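Side-chain contacts in protein RnfH (Haemophilus influenzae, PDB 2HJ1), which is of unknown function but belongs to the RnfH family of ubiquitin-like proteins and forms a three-dimensional domain-swapped dimer in the crystal: residues Thr40-Gln44 against Ser45-Ser49; Ile54-Thr58 against Asn59-Ile63. All blocks are in the same frame, centred on the assembly; numbering follows the deposited sequence.

Along the chain the strands 12-19 and 26-33 lead into helix 38-45, and interaction 1 makes the tight bend from that helix into the short helix 47-50. Interaction 2 then closes the loop that follows, at 54-58, against the residues entering strand 61-65, which pairs with a strand of the second subunit. The two contacts lie in series, neither enclosing nor crossing the other, with centres about 12 Å apart. They nevertheless share apolar side chains: L48 and I47 of interaction 1 pack on I54 of interaction 2, and I42 and L48 pack on L56, joining the helix end to the loop. Both contacts also touch the second subunit.

Interaction 1: Thr40-Gln44 against Ser45-Ser49; sequences TAITQ and SGILS
The carbonyl oxygen of I42 is gripped from one face of its plane by S45, whose OG donates to I42 O at 2.9 Å. S45 N donates to the same I42 O at 3.3 Å. The hydroxyl comes in tilted 23° from the carbonyl plane, whereas the amide stands well above it. Lodged between its own backbone N and carbonyl carbon (chi1 71°), S45 OG also accepts from I47 N at 3.2 Å, a nearly straight bond that forms an ST turn. A water extends the network, donating to I42 O and accepting from L48 N, at 2.9 Å in each case.

On the apolar side, I42 CG2 is the shared surface, meeting I47 CG2 at 3.8 Å and L48 CD2 at 3.9 Å. The L48 side chain runs alongside T43, its CD1 against the T43 methyl, while T43 OG1 is tied back to Q39 O. Further out, I47 rests on I17 and Y26 of the sheet, and I82 of the second subunit packs on it. G46, with positive phi, leaves helix 38-45 and stands at the N-cap position of helix 47-50, so the ST turn lies at the junction of two helices.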
loop_
_atom_site.group_PDB
_atom_site.type_symbol
_atom_site.label_atom_id
_atom_site.label_comp_id
_atom_site.label_asym_id
_atom_site.label_seq_id
_atom_site.Cartn_x
_atom_site.Cartn_y
_atom_site.Cartn_z
ATOM N N THR B 40 11.681 9.063 9.525
ATOM C CA THR B 40 13.023 8.578 9.883
ATOM C C THR B 40 13.614 7.591 8.867
ATOM O O THR B 40 14.793 7.661 8.541
ATOM C CB THR B 40 13.022 7.944 11.312
ATOM O OG1 THR B 40 12.416 8.889 12.233
ATOM C CG2 THR B 40 14.433 7.630 11.757
ATOM N N ALA B 41 12.804 6.655 8.381
ATOM C CA ALA B 41 13.269 5.697 7.322
ATOM C C ALA B 41 13.735 6.498 6.100
ATOM O O ALA B 41 14.814 6.299 5.595
ATOM C CB ALA B 41 12.156 4.769 6.948
ATOM N N ILE B 42 12.934 7.451 5.662
ATOM C CA ILE B 42 13.310 8.216 4.492
ATOM C C ILE B 42 14.625 8.975 4.745
ATOM O O ILE B 42 15.597 8.888 3.974
ATOM C CB ILE B 42 12.178 9.179 4.044
ATOM C CG1 ILE B 42 10.907 8.398 3.670
ATOM C CG2 ILE B 42 12.638 10.059 2.823
ATOM C CD1 ILE B 42 9.663 9.313 3.378
ATOM N N THR B 43 14.685 9.730 5.839
ATOM C CA THR B 43 15.889 10.559 6.052
ATOM C C THR B 43 17.149 9.717 6.303
ATOM O O THR B 43 18.241 10.109 5.907
ATOM C CB THR B 43 15.671 11.589 7.205
ATOM O OG1 THR B 43 15.318 10.887 8.395
ATOM C CG2 THR B 43 14.527 12.523 6.888
ATOM N N GLN B 44 17.014 8.548 6.915
ATOM C CA GLN B 44 18.206 7.675 7.148
ATOM C C GLN B 44 18.646 6.765 5.966
ATOM O O GLN B 44 19.755 6.185 5.975
ATOM C CB GLN B 44 17.983 6.798 8.401
ATOM C CG GLN B 44 17.943 7.607 9.712
ATOM C CD GLN B 44 19.216 8.443 9.942
ATOM O OE1 GLN B 44 19.141 9.669 10.130
ATOM N NE2 GLN B 44 20.391 7.789 9.907
ATOM N N SER B 45 17.795 6.641 4.948
ATOM C CA SER B 45 18.120 5.781 3.773
ATOM C C SER B 45 19.200 6.321 2.850
ATOM O O SER B 45 19.933 5.558 2.205
ATOM C CB SER B 45 16.816 5.475 2.972
ATOM O OG SER B 45 16.361 6.642 2.312
ATOM N N GLY B 46 19.276 7.641 2.727
ATOM C CA GLY B 46 20.179 8.258 1.752
ATOM C C GLY B 46 19.470 8.690 0.481
ATOM O O GLY B 46 20.053 9.351 -0.398
ATOM N N ILE B 47 18.202 8.332 0.361
ATOM C CA ILE B 47 17.447 8.674 -0.867
ATOM C C ILE B 47 17.440 10.204 -1.098
ATOM O O ILE B 47 17.487 10.664 -2.245
ATOM C CB ILE B 47 16.006 8.097 -0.869
ATOM C CG1 ILE B 47 15.377 8.199 -2.268
ATOM C CG2 ILE B 47 15.057 8.806 0.149
ATOM C CD1 ILE B 47 13.972 7.752 -2.315
ATOM N N LEU B 48 17.420 10.986 -0.012
ATOM C CA LEU B 48 17.374 12.439 -0.168
ATOM C C LEU B 48 18.687 12.996 -0.682
ATOM O O LEU B 48 18.668 14.010 -1.332
ATOM C CB LEU B 48 16.947 13.162 1.111
ATOM C CG LEU B 48 15.654 12.677 1.729
ATOM C CD1 LEU B 48 15.466 13.374 3.085
ATOM C CD2 LEU B 48 14.463 12.871 0.814
ATOM N N SER B 49 19.809 12.326 -0.411
ATOM C CA SER B 49 21.102 12.698 -1.049
ATOM C C SER B 49 21.174 12.332 -2.536
ATOM O O SER B 49 21.689 13.106 -3.353
ATOM C CB SER B 49 22.285 12.081 -0.292
ATOM O OG SER B 49 22.176 12.438 1.088
HETATM O O HOH W 1 17.829 10.204 2.777
#

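Interaction 2: Ile54-Thr58 against Asn59-Ile63; sequences IDLST and NKIGI. With SO4 (sulfate ion), chain C.
D55 O receives N59 N across the bend at 2.7 Å, with the donor almost in line with the carbonyl bond (C=O...N 176°). The same oxygen accepts a longer bond from T58 N at 3.3 Å, so two successive amides converge on it and draw the chain into a compact turn. The D55 carboxylate braces the start of this turn: with CG anti to the backbone N (chi1 -178°), OD1 accepts from S57 N at 2.9 Å, giving an Asx turn, and the S57 hydroxyl approaches the same oxygen from the same face of the carboxylate. The N59 side chain folds back against D55 and crosses I54 at about a right angle.

Apolar contact between the segments is sparser, with L56 CD2 meeting I61 CD1 at 4.2 Å; both side chains also pack on I42 of helix 38-45. A water bridges the gap between L56 O and N59 O, donating to both.

The exposed side is looser. K60 kinks twice along its chain and curls beside a sulfate, probably from the crystallisation liquor, and K60 NZ donates to its O2 at 2.6 Å and weakly to O4. R66 of the second subunit holds the same anion. From I61 to I63 the chain pairs antiparallel with a strand of the second subunit, so the Asx turn and the loop after it lead into the intersubunit sheet of the domain-swapped, ubiquitin-like dimer.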
loop_
_atom_site.group_PDB
_atom_site.type_symbol
_atom_site.label_atom_id
_atom_site.label_comp_id
_atom_site.label_asym_id
_atom_site.label_seq_id
_atom_site.Cartn_x
_atom_site.Cartn_y
_atom_site.Cartn_z
ATOM N N ILE B 54 13.706 15.795 -4.068
ATOM C CA ILE B 54 12.609 15.351 -3.187
ATOM C C ILE B 54 12.449 16.385 -2.040
ATOM O O ILE B 54 13.432 16.727 -1.381
ATOM C CB ILE B 54 12.862 13.957 -2.579
ATOM C CG1 ILE B 54 12.800 12.845 -3.658
ATOM C CG2 ILE B 54 11.860 13.640 -1.432
ATOM C CD1 ILE B 54 13.263 11.450 -3.100
ATOM N N ASP B 55 11.225 16.868 -1.820
ATOM C CA ASP B 55 10.929 17.813 -0.700
ATOM C C ASP B 55 9.902 17.136 0.164
ATOM O O ASP B 55 8.724 17.064 -0.211
ATOM C CB ASP B 55 10.389 19.122 -1.275
ATOM C CG ASP B 55 10.094 20.196 -0.214
ATOM O OD1 ASP B 55 10.013 19.889 0.994
ATOM O OD2 ASP B 55 9.935 21.375 -0.610
ATOM N N LEU B 56 10.336 16.623 1.314
ATOM C CA LEU B 56 9.421 15.957 2.252
ATOM C C LEU B 56 8.333 16.848 2.838
ATOM O O LEU B 56 7.330 16.336 3.341
ATOM C CB LEU B 56 10.188 15.296 3.418
ATOM C CG LEU B 56 11.094 14.120 3.032
ATOM C CD1 LEU B 56 11.678 13.508 4.279
ATOM C CD2 LEU B 56 10.309 13.028 2.187
ATOM N N SER B 57 8.502 18.176 2.800
ATOM C CA SER B 57 7.456 19.026 3.392
ATOM C C SER B 57 6.193 18.987 2.540
ATOM O O SER B 57 5.075 19.126 3.073
ATOM C CB SER B 57 7.933 20.463 3.526
ATOM O OG SER B 57 8.111 20.982 2.238
ATOM N N THR B 58 6.362 18.792 1.236
ATOM C CA THR B 58 5.246 18.807 0.306
ATOM C C THR B 58 5.061 17.582 -0.638
ATOM O O THR B 58 3.958 17.423 -1.187
ATOM C CB THR B 58 5.292 20.023 -0.622
ATOM O OG1 THR B 58 6.404 19.896 -1.504
ATOM C CG2 THR B 58 5.382 21.377 0.180
ATOM N N ASN B 59 6.103 16.776 -0.879
ATOM C CA ASN B 59 5.954 15.599 -1.780
ATOM C C ASN B 59 4.807 14.689 -1.348
ATOM O O ASN B 59 4.548 14.477 -0.160
ATOM C CB ASN B 59 7.251 14.790 -1.934
ATOM C CG ASN B 59 8.133 15.283 -3.071
ATOM O OD1 ASN B 59 8.692 14.476 -3.820
ATOM N ND2 ASN B 59 8.222 16.604 -3.254
ATOM N N LYS B 60 4.075 14.194 -2.326
ATOM C CA LYS B 60 3.040 13.225 -2.027
ATOM C C LYS B 60 3.626 11.805 -1.799
ATOM O O LYS B 60 4.547 11.374 -2.497
ATOM C CB LYS B 60 1.930 13.314 -3.078
ATOM C CG LYS B 60 0.934 14.470 -2.666
ATOM C CD LYS B 60 0.522 15.388 -3.827
ATOM C CE LYS B 60 0.102 16.834 -3.333
ATOM N NZ LYS B 60 -0.926 16.851 -2.223
ATOM N N ILE B 61 3.114 11.165 -0.757
ATOM C CA ILE B 61 3.611 9.887 -0.226
ATOM C C ILE B 61 2.422 8.946 0.094
ATOM O O ILE B 61 1.492 9.343 0.825
ATOM C CB ILE B 61 4.446 10.093 1.068
ATOM C CG1 ILE B 61 5.609 11.078 0.796
ATOM C CG2 ILE B 61 4.988 8.723 1.588
ATOM C CD1 ILE B 61 6.453 11.322 1.981
ATOM N N GLY B 62 2.437 7.728 -0.469
ATOM C CA GLY B 62 1.520 6.692 -0.000
ATOM C C GLY B 62 2.282 5.536 0.640
ATOM O O GLY B 62 3.540 5.512 0.634
ATOM N N ILE B 63 1.545 4.573 1.187
ATOM C CA ILE B 63 2.192 3.372 1.749
ATOM C C ILE B 63 1.406 2.195 1.246
ATOM O O ILE B 63 0.173 2.188 1.335
ATOM C CB ILE B 63 2.237 3.396 3.265
ATOM C CG1 ILE B 63 3.357 4.342 3.731
ATOM C CG2 ILE B 63 2.563 2.007 3.865
ATOM C CD1 ILE B 63 3.334 4.627 5.221
HETATM S S SO4 C . -2.478 13.848 -1.383
HETATM O O1 SO4 C . -3.818 13.405 -0.982
HETATM O O2 SO4 C . -2.083 15.063 -0.666
HETATM O O3 SO4 C . -1.537 12.762 -1.122
HETATM O O4 SO4 C . -2.474 14.157 -2.814
HETATM O O HOH W 2 5.098 15.025 2.509
#